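Local coordinates for adhesion and penetration protein autotransporter (PDB 3SYJ), which promotes bacterial aggregation and adherence to host cells as a self-associating passenger domain that carries a probable serine protease, at residues Trp161-Asp164 with Gln165-Asp169. Numbering follows the deposited sequence.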
ATOM      1  N   TRP A 161     -44.186  35.771  37.965  1.00 20.35           N
ATOM      2  CA  TRP A 161     -44.114  36.136  36.551  1.00 22.77           C
ATOM      3  C   TRP A 161     -45.301  37.016  36.159  1.00 22.16           C
ATOM      4  O   TRP A 161     -46.380  36.907  36.737  1.00 20.88           O
ATOM      5  CB  TRP A 161     -43.935  34.930  35.619  1.00 17.34           C
ATOM      6  CG  TRP A 161     -44.992  33.886  35.692  1.00 21.77           C
ATOM      7  CD1 TRP A 161     -46.341  34.075  35.661  1.00 23.16           C
ATOM      8  CD2 TRP A 161     -44.785  32.474  35.767  1.00 21.52           C
ATOM      9  NE1 TRP A 161     -46.985  32.865  35.732  1.00 19.92           N
ATOM     10  CE2 TRP A 161     -46.052  31.867  35.797  1.00 17.21           C
ATOM     11  CE3 TRP A 161     -43.647  31.664  35.821  1.00 17.44           C
ATOM     12  CZ2 TRP A 161     -46.216  30.496  35.880  1.00 18.58           C
ATOM     13  CZ3 TRP A 161     -43.811  30.305  35.900  1.00 17.22           C
ATOM     14  CH2 TRP A 161     -45.085  29.732  35.932  1.00 23.59           C
ATOM     15  N   ARG A 162     -45.077  37.911  35.204  1.00 20.76           N
ATOM     16  CA  ARG A 162     -46.088  38.884  34.811  1.00 22.76           C
ATOM     17  C   ARG A 162     -46.473  38.680  33.358  1.00 24.41           C
ATOM     18  O   ARG A 162     -45.607  38.461  32.514  1.00 20.92           O
ATOM     19  CB  ARG A 162     -45.560  40.302  34.989  1.00 26.15           C
ATOM     20  CG  ARG A 162     -45.081  40.593  36.384  1.00 27.39           C
ATOM     21  CD  ARG A 162     -45.285  42.049  36.754  1.00 26.71           C
ATOM     22  NE  ARG A 162     -45.459  42.151  38.195  1.00 33.56           N
ATOM     23  CZ  ARG A 162     -46.634  42.283  38.792  1.00 35.09           C
ATOM     24  NH1 ARG A 162     -47.741  42.368  38.070  1.00 35.04           N
ATOM     25  NH2 ARG A 162     -46.699  42.349  40.111  1.00 47.46           N
ATOM     26  N   ASN A 163     -47.772  38.749  33.069  1.00 23.71           N
ATOM     27  CA  ASN A 163     -48.249  38.548  31.707  1.00 21.49           C
ATOM     28  C   ASN A 163     -48.372  39.857  30.937  1.00 21.43           C
ATOM     29  O   ASN A 163     -47.926  40.908  31.397  1.00 19.08           O
ATOM     30  CB  ASN A 163     -49.570  37.771  31.683  1.00 21.75           C
ATOM     31  CG  ASN A 163     -50.715  38.535  32.331  1.00 22.70           C
ATOM     32  OD1 ASN A 163     -50.686  39.763  32.432  1.00 23.15           O
ATOM     33  ND2 ASN A 163     -51.733  37.804  32.773  1.00 22.19           N
ATOM     34  N   ASP A 164     -48.976  39.785  29.760  1.00 19.71           N
ATOM     35  CA  ASP A 164     -49.058  40.949  28.888  1.00 22.35           C
ATOM     36  C   ASP A 164     -49.999  42.036  29.425  1.00 23.57           C
ATOM     37  O   ASP A 164     -49.983  43.173  28.956  1.00 21.49           O
ATOM     38  CB  ASP A 164     -49.417  40.519  27.465  1.00 22.16           C
ATOM     39  CG  ASP A 164     -48.189  40.164  26.643  1.00 20.37           C
ATOM     40  OD1 ASP A 164     -47.111  40.696  26.963  1.00 18.87           O
ATOM     41  OD2 ASP A 164     -48.295  39.373  25.681  1.00 21.65           O
ATOM     42  N   GLN A 165     -50.795  41.687  30.429  1.00 23.78           N
ATOM     43  CA  GLN A 165     -51.669  42.658  31.079  1.00 26.39           C
ATOM     44  C   GLN A 165     -51.006  43.132  32.374  1.00 30.21           C
ATOM     45  O   GLN A 165     -51.609  43.845  33.179  1.00 30.03           O
ATOM     46  CB  GLN A 165     -53.060  42.057  31.345  1.00 27.17           C
ATOM     47  CG  GLN A 165     -53.927  41.800  30.085  1.00 33.93           C
ATOM     48  CD  GLN A 165     -53.550  40.507  29.334  1.00 38.49           C
ATOM     49  OE1 GLN A 165     -53.409  40.502  28.098  1.00 29.34           O
ATOM     50  NE2 GLN A 165     -53.389  39.409  30.081  1.00 30.36           N
ATOM     51  N   ASP A 166     -49.749  42.726  32.554  1.00 28.09           N
ATOM     52  CA  ASP A 166     -48.958  43.064  33.739  1.00 26.50           C
ATOM     53  C   ASP A 166     -49.567  42.519  35.024  1.00 25.73           C
ATOM     54  O   ASP A 166     -49.458  43.134  36.081  1.00 28.27           O
ATOM     55  CB  ASP A 166     -48.758  44.576  33.867  1.00 29.68           C
ATOM     56  CG  ASP A 166     -47.547  44.934  34.714  1.00 36.28           C
ATOM     57  OD1 ASP A 166     -46.588  44.132  34.751  1.00 38.35           O
ATOM     58  OD2 ASP A 166     -47.549  46.017  35.341  1.00 43.59           O
ATOM     59  N   LYS A 167     -50.215  41.366  34.932  1.00 21.06           N
ATOM     60  CA  LYS A 167     -50.762  40.733  36.113  1.00 23.12           C
ATOM     61  C   LYS A 167     -49.798  39.664  36.629  1.00 24.81           C
ATOM     62  O   LYS A 167     -49.270  38.854  35.863  1.00 23.54           O
ATOM     63  CB  LYS A 167     -52.146  40.161  35.826  1.00 26.27           C
ATOM     64  CG  LYS A 167     -53.186  41.244  35.515  1.00 31.27           C
ATOM     65  CD  LYS A 167     -54.582  40.659  35.362  1.00 40.99           C
ATOM     66  CE  LYS A 167     -55.604  41.739  35.028  1.00 41.74           C
ATOM     67  NZ  LYS A 167     -55.551  42.869  35.998  1.00 46.58           N
ATOM     68  N   GLY A 168     -49.560  39.680  37.934  1.00 27.63           N
ATOM     69  CA  GLY A 168     -48.571  38.803  38.526  1.00 28.56           C
ATOM     70  C   GLY A 168     -49.133  37.526  39.113  1.00 28.81           C
ATOM     71  O   GLY A 168     -50.166  37.535  39.786  1.00 27.08           O
ATOM     72  N   ASP A 169     -48.451  36.419  38.833  1.00 23.04           N
ATOM     73  CA  ASP A 169     -48.668  35.178  39.558  1.00 24.32           C
ATOM     74  C   ASP A 169     -47.460  34.960  40.448  1.00 22.68           C
ATOM     75  O   ASP A 169     -46.329  34.987  39.967  1.00 17.81           O
ATOM     76  CB  ASP A 169     -48.778  33.991  38.605  1.00 24.29           C
ATOM     77  CG  ASP A 169     -50.034  34.027  37.758  1.00 28.57           C
ATOM     78  OD1 ASP A 169     -51.018  34.689  38.158  1.00 26.28           O
ATOM     79  OD2 ASP A 169     -50.026  33.377  36.688  1.00 27.87           O
TER
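The side-chain oxygen of N163 organises the tip of this β-hairpin. OD1 accepts the backbone N of Q165 at 2.8 Å, an Asx-turn bond, and the N of K167 at 3.0 Å, the straighter of the two. These N-H groups reach it from opposite faces of the amide plane, and neither lies on a lone pair. With chi1 at 65°, CG sits between the backbone N and the carbonyl carbon, which turns OD1 inward over the bend. N163 O accepts D166 N at 2.8 Å, which closes a type I turn from N163 to D166, while N163 N is satisfied by K167 O at 3.2 Å. D166, the last residue of the turn, has a positive phi (62°) and leads the chain back towards the second strand.

Below the tip, W161 and D169 form an antiparallel hydrogen-bonded pair, N to O in both directions. Their side chains add a third link on the same face of the sheet: indole NE1 donates to D169 OD2 at 3.2 Å, meeting the carboxylate on its anti side. On the other face R162 folds across the hairpin. One face of its guanidinium rests, off-centre toward the rim, on G168 CA, NH1 approaches D166 O edge-on at 2.7 Å, and the salt bridge from NH1 to D166 OD1 is long (3.9 Å).

Within the Peptidase S6 region, strand 159-162 runs between 168-172 and the parallel strand 2-4, where R162 makes backbone bonds to T3 and F5. D164 OD1 bonds Y4 OH, and the buried indole of W161 meets the rings of F5 and Y9 and, on helix 603-609, that of W605, bringing the hairpin against that helix.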